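Local coordinates for protein pyruvate kinase 1 (Trypanosoma brucei brucei, PDB 4KCU) that catalyses the final step of glycolysis, transferring the phosphoryl group of phosphoenolpyruvate to ADP to yield pyruvate and ATP, at residues F213-E218 and N242-Q247; I237-N242 and G258-R263. One frame throughout, in Å; residues are numbered along the deposited sequence.

Interaction 1. Residues F213-E218 and N242-Q247; sequences FIRTAE and NHQGVQ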
loop_
_atom_site.group_PDB
_atom_site.type_symbol
_atom_site.label_atom_id
_atom_site.label_comp_id
_atom_site.label_asym_id
_atom_site.label_seq_id
_atom_site.Cartn_x
_atom_site.Cartn_y
_atom_site.Cartn_z
ATOM N N PHE A 213 36.430 11.223 13.168
ATOM C CA PHE A 213 36.060 10.719 14.519
ATOM C C PHE A 213 35.084 11.585 15.291
ATOM O O PHE A 213 35.045 11.532 16.532
ATOM C CB PHE A 213 37.294 10.422 15.394
ATOM C CG PHE A 213 38.241 9.415 14.791
ATOM C CD1 PHE A 213 38.004 8.046 14.919
ATOM C CD2 PHE A 213 39.359 9.842 14.043
ATOM C CE1 PHE A 213 38.849 7.118 14.315
ATOM C CE2 PHE A 213 40.200 8.914 13.430
ATOM C CZ PHE A 213 39.934 7.551 13.558
ATOM N N ILE A 214 34.221 12.306 14.586
ATOM C CA ILE A 214 33.173 13.027 15.283
ATOM C C ILE A 214 32.377 12.101 16.234
ATOM O O ILE A 214 31.773 11.119 15.805
ATOM C CB ILE A 214 32.216 13.695 14.303
ATOM C CG1 ILE A 214 32.912 14.885 13.576
ATOM C CG2 ILE A 214 30.958 14.114 15.040
ATOM C CD1 ILE A 214 33.604 15.893 14.510
ATOM N N ARG A 215 32.299 12.471 17.504
ATOM C CA ARG A 215 31.602 11.645 18.490
ATOM C C ARG A 215 30.312 12.293 19.014
ATOM O O ARG A 215 29.433 11.598 19.542
ATOM C CB ARG A 215 32.532 11.286 19.658
ATOM C CG ARG A 215 33.829 10.609 19.238
ATOM C CD ARG A 215 34.542 9.933 20.407
ATOM N NE ARG A 215 35.337 10.879 21.167
ATOM C CZ ARG A 215 35.437 10.886 22.498
ATOM N NH1 ARG A 215 36.185 11.805 23.103
ATOM N NH2 ARG A 215 34.790 9.984 23.227
ATOM N N THR A 216 30.213 13.614 18.916
ATOM C CA THR A 216 29.084 14.355 19.533
ATOM C C THR A 216 28.739 15.574 18.675
ATOM O O THR A 216 29.589 16.071 17.933
ATOM C CB THR A 216 29.434 14.889 20.948
ATOM O OG1 THR A 216 30.568 15.775 20.850
ATOM C CG2 THR A 216 29.747 13.734 21.928
ATOM N N ALA A 217 27.506 16.069 18.787
ATOM C CA ALA A 217 27.172 17.363 18.224
ATOM C C ALA A 217 28.104 18.453 18.755
ATOM O O ALA A 217 28.574 19.285 17.993
ATOM C CB ALA A 217 25.737 17.709 18.498
ATOM N N GLU A 218 28.422 18.408 20.047
ATOM C CA GLU A 218 29.440 19.320 20.623
ATOM C C GLU A 218 30.726 19.383 19.741
ATOM O O GLU A 218 31.172 20.463 19.353
ATOM C CB GLU A 218 29.800 18.904 22.072
ATOM C CG GLU A 218 29.710 20.015 23.131
ATOM C CD GLU A 218 29.895 21.444 22.578
ATOM O OE1 GLU A 218 31.052 21.938 22.526
ATOM O OE2 GLU A 218 28.871 22.113 22.288
ATOM N N ASN A 242 33.194 5.627 14.903
ATOM C CA ASN A 242 33.214 4.788 16.111
ATOM C C ASN A 242 31.844 4.575 16.720
ATOM O O ASN A 242 30.840 5.138 16.255
ATOM C CB ASN A 242 34.185 5.354 17.156
ATOM C CG ASN A 242 33.936 6.795 17.419
ATOM O OD1 ASN A 242 32.790 7.212 17.467
ATOM N ND2 ASN A 242 34.984 7.594 17.395
ATOM N N HIS A 243 31.828 3.771 17.774
ATOM C CA HIS A 243 30.628 3.365 18.490
ATOM C C HIS A 243 29.784 4.556 18.899
ATOM O O HIS A 243 28.564 4.591 18.666
ATOM C CB HIS A 243 31.073 2.564 19.706
ATOM C CG HIS A 243 29.986 2.280 20.681
ATOM N ND1 HIS A 243 29.131 1.242 20.531
ATOM C CD2 HIS A 243 29.657 2.896 21.894
ATOM C CE1 HIS A 243 28.277 1.215 21.575
ATOM N NE2 HIS A 243 28.596 2.231 22.404
ATOM N N GLN A 244 30.442 5.575 19.429
ATOM C CA GLN A 244 29.774 6.729 19.985
ATOM C C GLN A 244 29.192 7.648 18.881
ATOM O O GLN A 244 28.053 8.158 18.993
ATOM C CB GLN A 244 30.759 7.490 20.866
ATOM C CG GLN A 244 30.124 8.394 21.883
ATOM C CD GLN A 244 31.168 9.062 22.778
ATOM O OE1 GLN A 244 32.284 8.555 22.938
ATOM N NE2 GLN A 244 30.820 10.209 23.341
ATOM N N GLY A 245 29.928 7.786 17.784
ATOM C CA GLY A 245 29.371 8.412 16.579
ATOM C C GLY A 245 28.038 7.801 16.136
ATOM O O GLY A 245 27.059 8.510 15.849
ATOM N N VAL A 246 27.974 6.486 16.113
ATOM C CA VAL A 246 26.740 5.837 15.705
ATOM C C VAL A 246 25.624 6.057 16.744
ATOM O O VAL A 246 24.491 6.314 16.380
ATOM C CB VAL A 246 26.951 4.333 15.464
ATOM C CG1 VAL A 246 25.631 3.663 15.095
ATOM C CG2 VAL A 246 28.004 4.125 14.392
ATOM N N GLN A 247 25.975 6.008 18.033
ATOM C CA GLN A 247 25.011 6.232 19.124
ATOM C C GLN A 247 24.410 7.624 18.987
ATOM O O GLN A 247 23.193 7.815 19.122
ATOM C CB GLN A 247 25.740 6.135 20.476
ATOM C CG GLN A 247 24.976 5.479 21.600
ATOM C CD GLN A 247 25.903 4.943 22.709
ATOM O OE1 GLN A 247 25.627 3.902 23.311
ATOM N NE2 GLN A 247 27.029 5.629 22.943
HETATM O O HOH W 1 32.794 8.838 14.790
#

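Interaction 2. Residues I237-N242 and G258-R263; sequences ISKIEN and GIMVAR. With MG (magnesium ion), chain C; MLT (D-malate), chain E.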
loop_
_atom_site.group_PDB
_atom_site.type_symbol
_atom_site.label_atom_id
_atom_site.label_comp_id
_atom_site.label_asym_id
_atom_site.label_seq_id
_atom_site.Cartn_x
_atom_site.Cartn_y
_atom_site.Cartn_z
ATOM N N ILE A 237 31.294 17.948 6.963
ATOM C CA ILE A 237 30.789 16.588 6.792
ATOM C C ILE A 237 31.403 15.760 7.926
ATOM O O ILE A 237 32.636 15.664 8.027
ATOM C CB ILE A 237 31.266 16.017 5.420
ATOM C CG1 ILE A 237 30.854 16.931 4.262
ATOM C CG2 ILE A 237 30.788 14.603 5.209
ATOM C CD1 ILE A 237 29.365 17.154 4.169
ATOM N N SER A 238 30.570 15.237 8.825
ATOM C CA SER A 238 31.065 14.487 9.992
ATOM C C SER A 238 31.311 13.038 9.640
ATOM O O SER A 238 30.449 12.374 9.078
ATOM C CB SER A 238 30.068 14.580 11.148
ATOM O OG SER A 238 30.049 15.908 11.672
ATOM N N LYS A 239 32.511 12.552 9.906
ATOM C CA LYS A 239 32.802 11.159 9.641
ATOM C C LYS A 239 32.398 10.331 10.851
ATOM O O LYS A 239 32.798 10.641 11.968
ATOM C CB LYS A 239 34.274 10.974 9.343
ATOM C CG LYS A 239 34.739 11.790 8.155
ATOM C CD LYS A 239 36.252 11.940 8.136
ATOM C CE LYS A 239 36.940 10.618 7.783
ATOM N NZ LYS A 239 38.422 10.776 7.874
ATOM N N ILE A 240 31.494 9.367 10.641
ATOM C CA ILE A 240 31.105 8.441 11.688
ATOM C C ILE A 240 32.000 7.235 11.618
ATOM O O ILE A 240 31.997 6.512 10.610
ATOM C CB ILE A 240 29.651 7.990 11.517
ATOM C CG1 ILE A 240 28.731 9.216 11.459
ATOM C CG2 ILE A 240 29.261 7.012 12.624
ATOM C CD1 ILE A 240 28.755 10.044 12.737
ATOM N N GLU A 241 32.786 7.048 12.677
ATOM C CA GLU A 241 33.980 6.201 12.668
ATOM C C GLU A 241 34.048 5.364 13.942
ATOM O O GLU A 241 34.951 4.571 14.098
ATOM C CB GLU A 241 35.288 7.035 12.623
ATOM C CG GLU A 241 35.414 8.015 11.495
ATOM C CD GLU A 241 36.840 8.204 11.056
ATOM O OE1 GLU A 241 37.414 7.261 10.482
ATOM O OE2 GLU A 241 37.385 9.306 11.255
ATOM N N ASN A 242 33.194 5.627 14.903
ATOM C CA ASN A 242 33.214 4.788 16.111
ATOM C C ASN A 242 31.844 4.575 16.720
ATOM O O ASN A 242 30.840 5.138 16.255
ATOM C CB ASN A 242 34.185 5.354 17.156
ATOM C CG ASN A 242 33.936 6.795 17.419
ATOM O OD1 ASN A 242 32.790 7.212 17.467
ATOM N ND2 ASN A 242 34.984 7.594 17.395
ATOM N N GLY A 258 26.449 17.366 6.547
ATOM C CA GLY A 258 26.358 16.052 5.916
ATOM C C GLY A 258 27.170 15.035 6.709
ATOM O O GLY A 258 27.732 15.356 7.738
ATOM N N ILE A 259 27.263 13.817 6.198
ATOM C CA ILE A 259 27.850 12.730 6.945
ATOM C C ILE A 259 28.679 11.853 5.987
ATOM O O ILE A 259 28.272 11.586 4.824
ATOM C CB ILE A 259 26.749 11.837 7.565
ATOM C CG1 ILE A 259 25.955 12.589 8.642
ATOM C CG2 ILE A 259 27.334 10.537 8.102
ATOM C CD1 ILE A 259 26.786 13.032 9.861
ATOM N N MET A 260 29.775 11.312 6.509
ATOM C CA MET A 260 30.478 10.237 5.833
ATOM C C MET A 260 30.411 8.984 6.684
ATOM O O MET A 260 30.731 9.023 7.862
ATOM C CB MET A 260 31.931 10.607 5.612
ATOM C CG MET A 260 32.684 9.561 4.812
ATOM S SD MET A 260 34.467 9.686 4.952
ATOM C CE MET A 260 34.758 11.246 4.090
ATOM N N VAL A 261 29.968 7.875 6.096
ATOM C CA VAL A 261 30.063 6.591 6.776
ATOM C C VAL A 261 31.468 6.090 6.545
ATOM O O VAL A 261 31.796 5.663 5.434
ATOM C CB VAL A 261 29.065 5.574 6.206
ATOM C CG1 VAL A 261 29.078 4.277 7.033
ATOM C CG2 VAL A 261 27.687 6.189 6.185
ATOM N N ALA A 262 32.334 6.323 7.532
ATOM C CA ALA A 262 33.774 6.091 7.391
ATOM C C ALA A 262 34.065 4.636 7.728
ATOM O O ALA A 262 34.471 4.319 8.865
ATOM C CB ALA A 262 34.552 7.010 8.342
ATOM N N ARG A 263 33.816 3.750 6.762
ATOM C CA ARG A 263 33.729 2.352 7.066
ATOM C C ARG A 263 35.064 1.754 7.532
ATOM O O ARG A 263 35.064 0.794 8.303
ATOM C CB ARG A 263 33.128 1.569 5.917
ATOM C CG ARG A 263 31.671 1.959 5.639
ATOM C CD ARG A 263 31.041 1.116 4.533
ATOM N NE ARG A 263 31.966 0.919 3.426
ATOM C CZ ARG A 263 31.712 0.155 2.383
ATOM N NH1 ARG A 263 30.548 -0.433 2.284
ATOM N NH2 ARG A 263 32.629 -0.026 1.432
HETATM MG MG MG C . 39.062 6.963 9.292
HETATM C C1 MLT E . 37.775 5.654 7.327
HETATM O O1 MLT E . 38.161 5.226 8.454
HETATM O O2 MLT E . 36.988 5.056 6.551
HETATM C C2 MLT E . 38.536 6.888 6.768
HETATM O O3 MLT E . 38.277 8.068 7.478
HETATM C C3 MLT E . 38.391 7.090 5.259
HETATM C C4 MLT E . 39.646 6.427 4.656
HETATM O O4 MLT E . 40.328 5.698 5.424
HETATM O O5 MLT E . 39.911 6.673 3.469
HETATM O O HOH W 2 40.862 6.729 8.538
HETATM O O HOH W 3 39.472 8.903 10.282
#

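Interaction 1. Residues F213-E218 and N242-Q247
R215 and Q244 meet at the mouth of the TIM barrel, where the loop after strand 208-211 lies beside the first turn of helix 243-247. The F213 side chain comes, at its nearest atom, within about 4 Å of the bound magnesium ion, so this loop-helix joint borders the metal site. One hydrogen bond, R215 NH2 to Q244 OE1, is 2.9 Å long and noticeably bent (138° at the hydrogen). OE1 lies at the guanidinium edge but somewhat out of its plane, the donor is likewise tilted from the amide plane, and the two planes stand 89° apart. The bend at chi3 (-83°) carries the guanidinium across the end of the extended Q244 side chain, to OE1, while T216 CG2 lies alongside Q244 NE2.

Packing surrounds the N242 amide. Its ND2 rests 3.7 Å from R215 CG and also lies in the plane of the F213 ring, at its edge, 3.9 Å from F213 CD1. G245 lets the backbones approach closely, its CA lying 3.7 Å from I214 O. Nearby, N248 ND2 bonds to R215 O, and the H243 ring meets that of F13 of the second subunit.

Capping and water complete the joint. T216, at the N-cap of helix 217-227, is hydrogen-bonded from OG1 to Q219 N. A water 2.7 Å from I214 O bonds only weakly to N242 OD1. That same OD1 caps helix 243-247: G245 N donates to it at 2.9 Å, almost straight along the C=O axis.

Interaction 2. Residues I237-N242 and G258-R263
E241 and A262 touch at the active-site end of two adjacent parallel strands, where E241 CG lies 3.4 Å from A262 CB. Just beyond, E241 OE1 binds the magnesium ion at 2.0 Å. D-malate chelates the same ion through O1 and O3; two waters and D265 make up the six ligands. K239 runs up from the strand beside E241, its NZ only weakly and less surely bonded to malate O3, and held also by S212 and D84. The K239 NZ to E241 OE2 salt bridge is long; OE2 is also hydrogen-bonded to the backbone N of F213.

The second shell packs against these groups. K239 and M260 lie side by side and point the same way, with K239 CG 3.8 Å from M260 SD; M260 reaches along the lysine because its CG is anti to the backbone N (chi1 -176°). Below them, on the same barrel-interior face, I237 CD1 packs 3.6 Å from G258 CA. The other face carries S238, I240, I259 and V261, with I240 CG1 3.9 Å from I259 CG2, and is covered by helices 249-255 and 275-289.

Underneath is the parallel ladder itself. S238 N to G258 O and M260 N to S238 O are followed by I240 N to M260 O (2.9 Å) and A262 N to I240 O (3.1 Å), the last immediately below the E241 and A262 contact. A262 is also the N-cap of helix 263-269. Malate is thus chelated by the metal through O1 and O3 while the G264 and D265 amides at that helix start bond to it, which would favour a negatively charged carboxylate, consistent with malate standing where the substrate binds.

Strand 208-211 ends just before 213-218, and the chain then runs through helix 217-227 into strand 235-240 before interaction 1 brings it back, closing a loop of 23 residues. Interaction 2 begins on that strand and closes the next loop, of 15 mainly helical residues, as a beta-alpha-beta crossover to strand 258-262. The segments alternate along the chain, so the two contacts cross, and N242 belongs to both. They also touch directly, as where V246 CG2 packs on I240 CG2. Interaction 2 pairs strands 235-240 and 258-262 directly, while interaction 1 joins the loop after strand 208-211 to helix 243-247, which follows strand 235-240; both border the magnesium site.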